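Local coordinates for acyl-CoA dehydrogenase domain protein Tcur3481 (Thermomonospora curvata, PDB 6WY9) that binds FAD and probably catalyses the flavin-dependent dehydrogenation of acyl-CoA-type substrates, at residues Gly115-Thr120 with Ala160-Val165; Val121-Phe126 with Gly342-Ala347; Ala152-Ile157 with Gly199-Asp204; Pro183-Glu188 with Asp204-Arg209. All coordinates share one frame; numbering follows the deposited sequence.

Overall arrangement
From the N terminus, the chain enters the mixed beta sheet at strand 118-122, and contact 1 closes its first loop by pairing G115-T120 with A160-V165. Directly downstream, V121-F126 opens contact 2, whose loop closes only at G342-A347, tying the sheet to the C-terminal helices. Contact 2 therefore crosses contact 1 and encloses contacts 3 and 4. Contact 3 starts at A152-I157, inside the loop of contact 1, and ends at G199-D204, so these two cross as well. Contact 4, P183-E188 with D204-R209, follows contact 1 in series but crosses contact 3, sharing D204 with it at a corner of the beta domain.

Contact 1: Gly115-Thr120 with Ala160-Val165; sequences GSRRLT and AAHLLV
H162 meets both L119 and R117 where the parallel strands 118-122 and 160-169 begin to pair. Its CB lies 3.3 Å from L119 CD2, a snug apolar contact. With CG anti to the carbonyl carbon (chi1 -39°), the ring then runs past the same methyl, which approaches at the ring edge, and ring carbon CD2 of H162 also comes 3.8 Å from R117 CD. At the tip, NE2 accepts a bond of 2.9 Å from R117 NH2. The donor lies in the imidazole plane, but the bond is bent, with 138° at the hydrogen; guanidinium and ring planes are 30° apart. On the other ring nitrogen, ND1 is hydrogen-bonded to D179.

Beneath these side chains the backbones are joined by A161 N to R118 O, T120 N to H162 O (3.2 Å) and L164 N to T120 O (3.0 Å). On the sheet face away from H162, T120 and L163 run side by side, T120 CG2 packing 3.8 Å from L163 CG, while T120 OG1 is bonded to P155 O. The side chain of R118 turns off to a salt bridge with E41, while its carbonyl stays in the pairing.

Because NE2 receives a donor and ND1 meets a carboxylate, the imidazole is probably neutral with its proton on ND1, linking arginine to aspartate and fixing the ring's rotation.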
loop_
_atom_site.group_PDB
_atom_site.type_symbol
_atom_site.label_atom_id
_atom_site.label_comp_id
_atom_site.label_asym_id
_atom_site.label_seq_id
_atom_site.Cartn_x
_atom_site.Cartn_y
_atom_site.Cartn_z
ATOM N N GLY B 115 37.477 21.786 -9.765
ATOM C CA GLY B 115 36.495 21.721 -10.839
ATOM C C GLY B 115 36.992 21.288 -12.211
ATOM O O GLY B 115 36.169 21.113 -13.116
ATOM N N SER B 116 38.302 21.090 -12.403
ATOM C CA SER B 116 38.822 20.735 -13.720
ATOM C C SER B 116 38.712 19.253 -14.056
ATOM O O SER B 116 38.919 18.893 -15.220
ATOM C CB SER B 116 40.289 21.163 -13.822
ATOM O OG SER B 116 41.003 20.629 -12.728
ATOM N N ARG B 117 38.414 18.395 -13.083
ATOM C CA ARG B 117 38.459 16.939 -13.245
ATOM C C ARG B 117 37.178 16.330 -12.709
ATOM O O ARG B 117 36.905 16.429 -11.509
ATOM C CB ARG B 117 39.642 16.325 -12.497
ATOM C CG ARG B 117 39.740 14.809 -12.640
ATOM C CD ARG B 117 40.840 14.175 -11.757
ATOM N NE ARG B 117 42.065 14.979 -11.710
ATOM C CZ ARG B 117 43.069 14.886 -12.574
ATOM N NH1 ARG B 117 44.134 15.655 -12.417
ATOM N NH2 ARG B 117 43.014 14.035 -13.590
ATOM N N ARG B 118 36.408 15.691 -13.585
ATOM C CA ARG B 118 35.206 14.980 -13.167
ATOM C C ARG B 118 35.423 13.485 -13.345
ATOM O O ARG B 118 36.309 13.041 -14.081
ATOM C CB ARG B 118 33.968 15.416 -13.947
ATOM C CG ARG B 118 33.605 16.913 -13.760
ATOM C CD ARG B 118 32.157 17.205 -14.125
ATOM N NE ARG B 118 31.797 16.836 -15.501
ATOM C CZ ARG B 118 31.683 17.718 -16.495
ATOM N NH1 ARG B 118 31.903 19.008 -16.258
ATOM N NH2 ARG B 118 31.358 17.320 -17.726
ATOM N N LEU B 119 34.564 12.723 -12.681
ATOM C CA LEU B 119 34.644 11.276 -12.653
ATOM C C LEU B 119 33.244 10.735 -12.828
ATOM O O LEU B 119 32.256 11.469 -12.722
ATOM C CB LEU B 119 35.233 10.774 -11.332
ATOM C CG LEU B 119 36.618 11.373 -11.083
ATOM C CD1 LEU B 119 36.931 11.302 -9.610
ATOM C CD2 LEU B 119 37.547 10.515 -11.863
ATOM N N THR B 120 33.156 9.437 -13.090
ATOM C CA THR B 120 31.881 8.764 -12.898
ATOM C C THR B 120 32.177 7.351 -12.421
ATOM O O THR B 120 33.334 6.934 -12.312
ATOM C CB THR B 120 31.016 8.798 -14.181
ATOM O OG1 THR B 120 29.759 8.167 -13.922
ATOM C CG2 THR B 120 31.734 8.085 -15.355
ATOM N N ALA B 160 33.832 13.233 -18.284
ATOM C CA ALA B 160 34.506 12.533 -17.189
ATOM C C ALA B 160 35.884 12.061 -17.659
ATOM O O ALA B 160 36.001 11.459 -18.729
ATOM C CB ALA B 160 33.667 11.357 -16.705
ATOM N N ALA B 161 36.929 12.364 -16.880
ATOM C CA ALA B 161 38.292 12.003 -17.280
ATOM C C ALA B 161 38.666 10.579 -16.848
ATOM O O ALA B 161 39.547 9.949 -17.452
ATOM C CB ALA B 161 39.287 13.018 -16.711
ATOM N N HIS B 162 38.004 10.058 -15.819
ATOM C CA HIS B 162 38.289 8.750 -15.263
ATOM C C HIS B 162 36.995 8.155 -14.744
ATOM O O HIS B 162 36.073 8.882 -14.366
ATOM C CB HIS B 162 39.293 8.806 -14.110
ATOM C CG HIS B 162 40.403 9.782 -14.317
ATOM N ND1 HIS B 162 41.574 9.449 -14.954
ATOM C CD2 HIS B 162 40.525 11.079 -13.955
ATOM C CE1 HIS B 162 42.373 10.502 -14.984
ATOM N NE2 HIS B 162 41.762 11.505 -14.379
ATOM N N LEU B 163 36.950 6.826 -14.724
ATOM C CA LEU B 163 35.818 6.048 -14.245
ATOM C C LEU B 163 36.300 5.020 -13.231
ATOM O O LEU B 163 37.339 4.388 -13.429
ATOM C CB LEU B 163 35.128 5.291 -15.383
ATOM C CG LEU B 163 34.683 6.003 -16.661
ATOM C CD1 LEU B 163 35.859 6.101 -17.616
ATOM C CD2 LEU B 163 33.525 5.214 -17.298
ATOM N N LEU B 164 35.534 4.841 -12.156
ATOM C CA LEU B 164 35.683 3.670 -11.310
ATOM C C LEU B 164 34.742 2.589 -11.827
ATOM O O LEU B 164 33.522 2.804 -11.891
ATOM C CB LEU B 164 35.373 4.010 -9.854
ATOM C CG LEU B 164 36.151 5.166 -9.263
ATOM C CD1 LEU B 164 35.888 5.275 -7.778
ATOM C CD2 LEU B 164 37.706 5.021 -9.562
ATOM N N VAL B 165 35.299 1.425 -12.159
ATOM C CA VAL B 165 34.593 0.321 -12.814
ATOM C C VAL B 165 34.657 -0.902 -11.902
ATOM O O VAL B 165 35.755 -1.327 -11.536
ATOM C CB VAL B 165 35.246 -0.022 -14.170
ATOM C CG1 VAL B 165 34.595 -1.290 -14.812
ATOM C CG2 VAL B 165 35.236 1.179 -15.107
#

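Contact 2: Val121-Phe126 with Gly342-Ala347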
loop_
_atom_site.group_PDB
_atom_site.type_symbol
_atom_site.label_atom_id
_atom_site.label_comp_id
_atom_site.label_asym_id
_atom_site.label_seq_id
_atom_site.Cartn_x
_atom_site.Cartn_y
_atom_site.Cartn_z
ATOM N N VAL B 121 31.108 6.629 -12.089
ATOM C CA VAL B 121 31.221 5.267 -11.599
ATOM C C VAL B 121 30.359 4.366 -12.472
ATOM O O VAL B 121 29.238 4.737 -12.854
ATOM C CB VAL B 121 30.802 5.178 -10.122
ATOM C CG1 VAL B 121 31.672 6.126 -9.335
ATOM C CG2 VAL B 121 29.291 5.545 -9.937
ATOM N N ALA B 122 30.889 3.183 -12.758
ATOM C CA ALA B 122 30.273 2.174 -13.617
ATOM C C ALA B 122 30.059 0.952 -12.728
ATOM O O ALA B 122 30.912 0.072 -12.632
ATOM C CB ALA B 122 31.159 1.871 -14.846
ATOM N N LEU B 123 28.903 0.926 -12.059
ATOM C CA LEU B 123 28.581 -0.052 -11.041
ATOM C C LEU B 123 27.474 -0.983 -11.486
ATOM O O LEU B 123 27.127 -1.886 -10.732
ATOM C CB LEU B 123 28.162 0.670 -9.731
ATOM C CG LEU B 123 29.212 1.646 -9.175
ATOM C CD1 LEU B 123 28.671 2.363 -7.929
ATOM C CD2 LEU B 123 30.460 0.807 -8.824
ATOM N N GLU B 124 26.890 -0.778 -12.678
ATOM C CA GLU B 124 25.751 -1.582 -13.095
ATOM C C GLU B 124 26.011 -2.314 -14.408
ATOM O O GLU B 124 26.838 -1.889 -15.226
ATOM C CB GLU B 124 24.501 -0.700 -13.203
ATOM C CG GLU B 124 24.040 -0.201 -11.823
ATOM C CD GLU B 124 22.894 0.823 -11.949
ATOM O OE1 GLU B 124 23.122 1.946 -12.452
ATOM O OE2 GLU B 124 21.750 0.469 -11.577
ATOM N N GLU B 125 25.238 -3.395 -14.607
ATOM C CA GLU B 125 25.290 -4.268 -15.773
ATOM C C GLU B 125 23.881 -4.645 -16.222
ATOM O O GLU B 125 22.943 -4.688 -15.418
ATOM C CB GLU B 125 26.126 -5.562 -15.504
ATOM C CG GLU B 125 27.635 -5.217 -15.335
ATOM C CD GLU B 125 28.490 -6.396 -14.891
ATOM O OE1 GLU B 125 27.924 -7.494 -14.667
ATOM O OE2 GLU B 125 29.722 -6.213 -14.749
ATOM N N PHE B 126 23.738 -4.946 -17.517
ATOM C CA PHE B 126 22.430 -5.357 -18.020
ATOM C C PHE B 126 22.054 -6.741 -17.496
ATOM O O PHE B 126 22.909 -7.603 -17.278
ATOM C CB PHE B 126 22.416 -5.351 -19.546
ATOM C CG PHE B 126 22.447 -3.947 -20.139
ATOM C CD1 PHE B 126 21.393 -3.073 -19.921
ATOM C CD2 PHE B 126 23.531 -3.506 -20.905
ATOM C CE1 PHE B 126 21.401 -1.764 -20.455
ATOM C CE2 PHE B 126 23.542 -2.204 -21.435
ATOM C CZ PHE B 126 22.484 -1.346 -21.214
ATOM N N GLY B 342 15.447 3.214 -9.085
ATOM C CA GLY B 342 15.961 1.985 -9.691
ATOM C C GLY B 342 17.489 1.912 -9.784
ATOM O O GLY B 342 18.036 0.924 -10.294
ATOM N N THR B 343 18.188 2.946 -9.317
ATOM C CA THR B 343 19.635 3.039 -9.549
ATOM C C THR B 343 20.328 2.171 -8.510
ATOM O O THR B 343 20.044 2.285 -7.313
ATOM C CB THR B 343 20.079 4.494 -9.490
ATOM O OG1 THR B 343 19.290 5.196 -10.481
ATOM C CG2 THR B 343 21.622 4.631 -9.819
ATOM N N LEU B 344 21.165 1.252 -8.997
ATOM C CA LEU B 344 21.739 0.140 -8.265
ATOM C C LEU B 344 20.698 -0.902 -7.915
ATOM O O LEU B 344 20.948 -1.738 -7.053
ATOM C CB LEU B 344 22.466 0.572 -6.978
ATOM C CG LEU B 344 23.489 1.676 -7.191
ATOM C CD1 LEU B 344 24.271 2.067 -5.894
ATOM C CD2 LEU B 344 24.444 1.354 -8.384
ATOM N N GLY B 345 19.544 -0.894 -8.575
ATOM C CA GLY B 345 18.476 -1.794 -8.189
ATOM C C GLY B 345 17.299 -1.056 -7.556
ATOM O O GLY B 345 17.431 0.048 -7.014
ATOM N N GLY B 346 16.110 -1.663 -7.679
ATOM C CA GLY B 346 14.880 -1.065 -7.185
ATOM C C GLY B 346 14.504 -1.587 -5.804
ATOM O O GLY B 346 15.276 -2.292 -5.138
ATOM N N ALA B 347 13.274 -1.223 -5.373
ATOM C CA ALA B 347 12.829 -1.516 -4.004
ATOM C C ALA B 347 12.820 -3.027 -3.715
ATOM O O ALA B 347 13.289 -3.472 -2.652
ATOM C CB ALA B 347 11.429 -0.908 -3.786
#
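E124 OE2 is held by two partners: the backbone N of L344, at 2.8 Å within this contact, and, outside it, a basic side chain of a neighbouring subunit, which forms a salt bridge with the carboxylate. L344 N reaches the oxygen from well above the carboxylate plane, 67° out of it, and the angle at the hydrogen is 147°. Beyond CG the glutamate chain is extended (chi2 173°), which carries the carboxylate from the chain just past strand 118-122 over to the loop 342-347.

That loop is a type II beta turn from G342 to G345, closed by G345 N to G342 O at 2.9 Å. L344 occupies its third position with positive phi, and its N-H is the one that E124 takes up. The glutamate also packs through its aliphatic part: E124 CG rests 3.8 Å from L344 CD2, the two side chains crossing at about a right angle, and L123 CB approaches the same methyl at 4.0 Å. L344 packs in addition on A223, R224 and L227 of helix 215-248. Replacing E124 by an alanine would probably leave L344 N without this acceptor and the neighbouring subunit's basic group without its countercharge.

The turn leads through G346, the N-cap, into helix 347-362. A beta domain braced against the C-terminal helical bundle, with a second subunit meeting the junction, is characteristic of the acyl-CoA dehydrogenase fold in its tetrameric assembly.

Contact 3: Ala152-Ile157 with Gly199-Asp204; sequences AVVPSI and GNLTLD
V153 has left-handed backbone torsions (phi 45°, psi 58°), and N200 carries CG anti to its carbonyl carbon (chi1 -59°); together they bring the asparagine amide to V153 N. The result is a G1 beta bulge, in which V153 and V154 both face G199 across antiparallel strands 144-154 and 197-203. V154 and G199 form the hydrogen-bonded pair: V154 N donates to G199 O at 2.7 Å, and G199 N returns a bond of 2.9 Å to V154 O.

The extra residue turns its N-H away from this exchange, and N200 OD1 takes it, in the plane of the amide carbonyl, at 3.0 Å. N200 ND2 is hydrogen-bonded to the backbone of a neighbouring subunit, so one flat amide serves both the bulge and the subunit interface. With a leucine in place of N200, V153 N is likely to lose its acceptor and the neighbouring backbone its donor.

Inside the domain, V154 packs against T120 and A122 of strand 118-122 as well as L201, its CG2 lying 4.1 Å from L201 CG. I157 closes over the glycine: its CG2 stands 4.1 Å from G199 N, on the side where a beta carbon would be tight.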
loop_
_atom_site.group_PDB
_atom_site.type_symbol
_atom_site.label_atom_id
_atom_site.label_comp_id
_atom_site.label_asym_id
_atom_site.label_seq_id
_atom_site.Cartn_x
_atom_site.Cartn_y
_atom_site.Cartn_z
ATOM N N ALA B 152 26.481 -1.035 -17.856
ATOM C CA ALA B 152 25.244 -0.429 -18.322
ATOM C C ALA B 152 25.099 1.006 -17.821
ATOM O O ALA B 152 25.302 1.289 -16.636
ATOM C CB ALA B 152 24.036 -1.263 -17.845
ATOM N N VAL B 153 24.640 1.891 -18.717
ATOM C CA VAL B 153 24.091 3.187 -18.328
ATOM C C VAL B 153 24.972 3.860 -17.281
ATOM O O VAL B 153 24.515 4.231 -16.191
ATOM C CB VAL B 153 22.621 3.095 -17.824
ATOM C CG1 VAL B 153 21.644 2.801 -18.987
ATOM C CG2 VAL B 153 22.423 2.099 -16.656
ATOM N N VAL B 154 26.225 4.073 -17.633
ATOM C CA VAL B 154 27.138 4.835 -16.788
ATOM C C VAL B 154 26.713 6.295 -16.769
ATOM O O VAL B 154 26.597 6.909 -17.838
ATOM C CB VAL B 154 28.576 4.685 -17.316
ATOM C CG1 VAL B 154 29.540 5.519 -16.482
ATOM C CG2 VAL B 154 28.918 3.197 -17.351
ATOM N N PRO B 155 26.472 6.892 -15.602
ATOM C CA PRO B 155 25.806 8.198 -15.578
ATOM C C PRO B 155 26.764 9.308 -15.959
ATOM O O PRO B 155 27.961 9.259 -15.658
ATOM C CB PRO B 155 25.343 8.342 -14.119
ATOM C CG PRO B 155 26.398 7.502 -13.339
ATOM C CD PRO B 155 26.625 6.307 -14.261
ATOM N N SER B 156 26.225 10.306 -16.661
ATOM C CA SER B 156 26.910 11.576 -16.861
ATOM C C SER B 156 28.331 11.368 -17.389
ATOM O O SER B 156 29.304 11.990 -16.938
ATOM C CB SER B 156 26.876 12.386 -15.565
ATOM O OG SER B 156 25.524 12.609 -15.180
ATOM N N ILE B 157 28.425 10.527 -18.419
ATOM C CA ILE B 157 29.733 10.105 -18.965
ATOM C C ILE B 157 30.477 11.252 -19.633
ATOM O O ILE B 157 31.723 11.249 -19.683
ATOM C CB ILE B 157 29.532 8.915 -19.930
ATOM C CG1 ILE B 157 30.895 8.264 -20.313
ATOM C CG2 ILE B 157 28.856 9.421 -21.215
ATOM C CD1 ILE B 157 31.285 7.003 -19.562
ATOM N N GLY B 199 26.253 6.307 -20.609
ATOM C CA GLY B 199 27.023 5.574 -21.607
ATOM C C GLY B 199 26.938 4.072 -21.331
ATOM O O GLY B 199 27.101 3.646 -20.182
ATOM N N ASN B 200 26.618 3.269 -22.344
ATOM C CA ASN B 200 26.785 1.814 -22.246
ATOM C C ASN B 200 28.237 1.532 -22.627
ATOM O O ASN B 200 28.659 1.826 -23.746
ATOM C CB ASN B 200 25.794 1.066 -23.139
ATOM C CG ASN B 200 24.323 1.379 -22.787
ATOM O OD1 ASN B 200 23.997 1.634 -21.631
ATOM N ND2 ASN B 200 23.437 1.338 -23.782
ATOM N N LEU B 201 29.007 1.026 -21.668
ATOM C CA LEU B 201 30.461 0.984 -21.726
ATOM C C LEU B 201 30.926 -0.387 -22.221
ATOM O O LEU B 201 30.495 -1.415 -21.682
ATOM C CB LEU B 201 30.999 1.246 -20.317
ATOM C CG LEU B 201 31.998 2.340 -19.938
ATOM C CD1 LEU B 201 32.721 1.901 -18.642
ATOM C CD2 LEU B 201 32.986 2.668 -21.097
ATOM N N THR B 202 31.779 -0.419 -23.249
ATOM C CA THR B 202 32.423 -1.663 -23.676
ATOM C C THR B 202 33.903 -1.602 -23.317
ATOM O O THR B 202 34.593 -0.631 -23.661
ATOM C CB THR B 202 32.257 -1.931 -25.186
ATOM O OG1 THR B 202 30.888 -2.219 -25.491
ATOM C CG2 THR B 202 33.078 -3.144 -25.608
ATOM N N LEU B 203 34.396 -2.642 -22.635
ATOM C CA LEU B 203 35.789 -2.724 -22.215
ATOM C C LEU B 203 36.425 -3.939 -22.872
ATOM O O LEU B 203 36.013 -5.075 -22.627
ATOM C CB LEU B 203 35.898 -2.823 -20.695
ATOM C CG LEU B 203 35.271 -1.681 -19.913
ATOM C CD1 LEU B 203 33.979 -2.144 -19.318
ATOM C CD2 LEU B 203 36.212 -1.265 -18.801
ATOM N N ASP B 204 37.427 -3.711 -23.704
ATOM C CA ASP B 204 38.112 -4.826 -24.352
ATOM C C ASP B 204 39.558 -4.786 -23.857
ATOM O O ASP B 204 40.393 -4.049 -24.395
ATOM C CB ASP B 204 37.966 -4.705 -25.857
ATOM C CG ASP B 204 38.769 -5.723 -26.613
ATOM O OD1 ASP B 204 39.345 -6.652 -26.006
ATOM O OD2 ASP B 204 38.834 -5.560 -27.848
#

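Contact 4: Pro183-Glu188 with Asp204-Arg209; sequences PGLSWE and DAVPAR
V206, G184 and P183 carry this contact at the corner where strand 197-203 gives way to strand 206-210. V206 directs both methyls at the opposing backbone: with CG1 anti to its own N (chi1 179°), that methyl lies 3.7 Å from P183 O, while CG2 presses to 3.1 Å from G184 O, a tight fit. The same CG2 touches L185 CB at 4.1 Å.

G184 supplies the polar link. Its carbonyl oxygen accepts D204 N at 2.8 Å, the donor tilted 24° from the carbonyl plane, and G184 CA makes a CH...O contact of 3.5 Å with D204 O. A beta carbon on G184 would run into D204 O, so the close approach depends on the bare glycine backbone, which also has positive phi. P183 adds an apolar flank, its ring crossing that of P207 obliquely with P183 CG 3.9 Å from P207 CD.

Past D204 the chain bends sharply, A205 taking up left-handed torsions, and A205 and V206 both face L147 of strand 144-154. This is a G1 beta bulge at a strand corner, where the chain leaves strand 197-203, the partner of 185-191, and continues as strand 206-210 between 144-154 and 172-179 in the curled sheet of the acyl-CoA dehydrogenase beta domain.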
loop_
_atom_site.group_PDB
_atom_site.type_symbol
_atom_site.label_atom_id
_atom_site.label_comp_id
_atom_site.label_asym_id
_atom_site.label_seq_id
_atom_site.Cartn_x
_atom_site.Cartn_y
_atom_site.Cartn_z
ATOM N N PRO B 183 42.957 2.677 -23.944
ATOM C CA PRO B 183 42.746 1.812 -25.110
ATOM C C PRO B 183 41.795 0.673 -24.765
ATOM O O PRO B 183 41.751 0.182 -23.633
ATOM C CB PRO B 183 44.154 1.300 -25.452
ATOM C CG PRO B 183 44.946 1.438 -24.206
ATOM C CD PRO B 183 44.306 2.537 -23.371
ATOM N N GLY B 184 41.002 0.272 -25.755
ATOM C CA GLY B 184 39.998 -0.755 -25.548
ATOM C C GLY B 184 38.712 -0.294 -24.890
ATOM O O GLY B 184 37.823 -1.122 -24.645
ATOM N N LEU B 185 38.560 0.988 -24.598
ATOM C CA LEU B 185 37.362 1.480 -23.936
ATOM C C LEU B 185 36.492 2.194 -24.958
ATOM O O LEU B 185 36.988 3.046 -25.698
ATOM C CB LEU B 185 37.745 2.433 -22.808
ATOM C CG LEU B 185 36.621 2.980 -21.963
ATOM C CD1 LEU B 185 36.176 1.851 -21.043
ATOM C CD2 LEU B 185 37.156 4.161 -21.193
ATOM N N SER B 186 35.201 1.872 -25.005
ATOM C CA SER B 186 34.333 2.665 -25.868
ATOM C C SER B 186 32.951 2.723 -25.255
ATOM O O SER B 186 32.593 1.887 -24.415
ATOM C CB SER B 186 34.285 2.103 -27.293
ATOM O OG SER B 186 33.677 0.831 -27.310
ATOM N N TRP B 187 32.162 3.723 -25.644
ATOM C CA TRP B 187 30.790 3.662 -25.156
ATOM C C TRP B 187 29.803 4.162 -26.197
ATOM O O TRP B 187 30.163 4.795 -27.187
ATOM C CB TRP B 187 30.598 4.408 -23.827
ATOM C CG TRP B 187 30.934 5.840 -23.844
ATOM C CD1 TRP B 187 30.098 6.875 -24.181
ATOM C CD2 TRP B 187 32.173 6.436 -23.450
ATOM N NE1 TRP B 187 30.753 8.076 -24.042
ATOM C CE2 TRP B 187 32.027 7.838 -23.592
ATOM C CE3 TRP B 187 33.394 5.927 -23.000
ATOM C CZ2 TRP B 187 33.064 8.734 -23.308
ATOM C CZ3 TRP B 187 34.427 6.822 -22.716
ATOM C CH2 TRP B 187 34.252 8.207 -22.870
ATOM N N GLU B 188 28.549 3.786 -25.980
ATOM C CA GLU B 188 27.416 4.310 -26.723
ATOM C C GLU B 188 26.618 5.224 -25.805
ATOM O O GLU B 188 26.207 4.815 -24.712
ATOM C CB GLU B 188 26.517 3.180 -27.236
ATOM C CG GLU B 188 27.138 2.350 -28.345
ATOM C CD GLU B 188 26.231 1.226 -28.853
ATOM O OE1 GLU B 188 25.253 0.853 -28.179
ATOM O OE2 GLU B 188 26.515 0.706 -29.949
ATOM N N ASP B 204 37.427 -3.711 -23.704
ATOM C CA ASP B 204 38.112 -4.826 -24.352
ATOM C C ASP B 204 39.558 -4.786 -23.857
ATOM O O ASP B 204 40.393 -4.049 -24.395
ATOM C CB ASP B 204 37.966 -4.705 -25.857
ATOM C CG ASP B 204 38.769 -5.723 -26.613
ATOM O OD1 ASP B 204 39.345 -6.652 -26.006
ATOM O OD2 ASP B 204 38.834 -5.560 -27.848
ATOM N N ALA B 205 39.823 -5.557 -22.797
ATOM C CA ALA B 205 41.155 -5.676 -22.214
ATOM C C ALA B 205 41.709 -4.296 -21.865
ATOM O O ALA B 205 42.843 -3.944 -22.207
ATOM C CB ALA B 205 42.097 -6.434 -23.151
ATOM N N VAL B 206 40.894 -3.513 -21.173
ATOM C CA VAL B 206 41.211 -2.108 -20.900
ATOM C C VAL B 206 42.199 -2.035 -19.737
ATOM O O VAL B 206 41.942 -2.628 -18.682
ATOM C CB VAL B 206 39.943 -1.318 -20.570
ATOM C CG1 VAL B 206 40.318 0.127 -20.262
ATOM C CG2 VAL B 206 38.885 -1.391 -21.697
ATOM N N PRO B 207 43.291 -1.294 -19.865
ATOM C CA PRO B 207 44.213 -1.138 -18.727
ATOM C C PRO B 207 43.541 -0.450 -17.546
ATOM O O PRO B 207 42.774 0.509 -17.713
ATOM C CB PRO B 207 45.343 -0.284 -19.306
ATOM C CG PRO B 207 45.238 -0.471 -20.787
ATOM C CD PRO B 207 43.787 -0.644 -21.088
ATOM N N ALA B 208 43.823 -0.956 -16.342
ATOM C CA ALA B 208 43.215 -0.395 -15.139
ATOM C C ALA B 208 44.119 -0.620 -13.944
ATOM O O ALA B 208 45.007 -1.475 -13.962
ATOM C CB ALA B 208 41.840 -0.996 -14.822
ATOM N N ARG B 209 43.845 0.143 -12.889
ATOM C CA ARG B 209 44.580 0.078 -11.636
ATOM C C ARG B 209 43.585 -0.162 -10.517
ATOM O O ARG B 209 42.542 0.498 -10.463
ATOM C CB ARG B 209 45.336 1.379 -11.374
ATOM C CG ARG B 209 46.188 1.848 -12.533
ATOM C CD ARG B 209 47.358 0.911 -12.735
ATOM N NE ARG B 209 48.277 0.952 -11.602
ATOM C CZ ARG B 209 49.477 0.370 -11.586
ATOM N NH1 ARG B 209 49.910 -0.301 -12.645
ATOM N NH2 ARG B 209 50.245 0.463 -10.507
#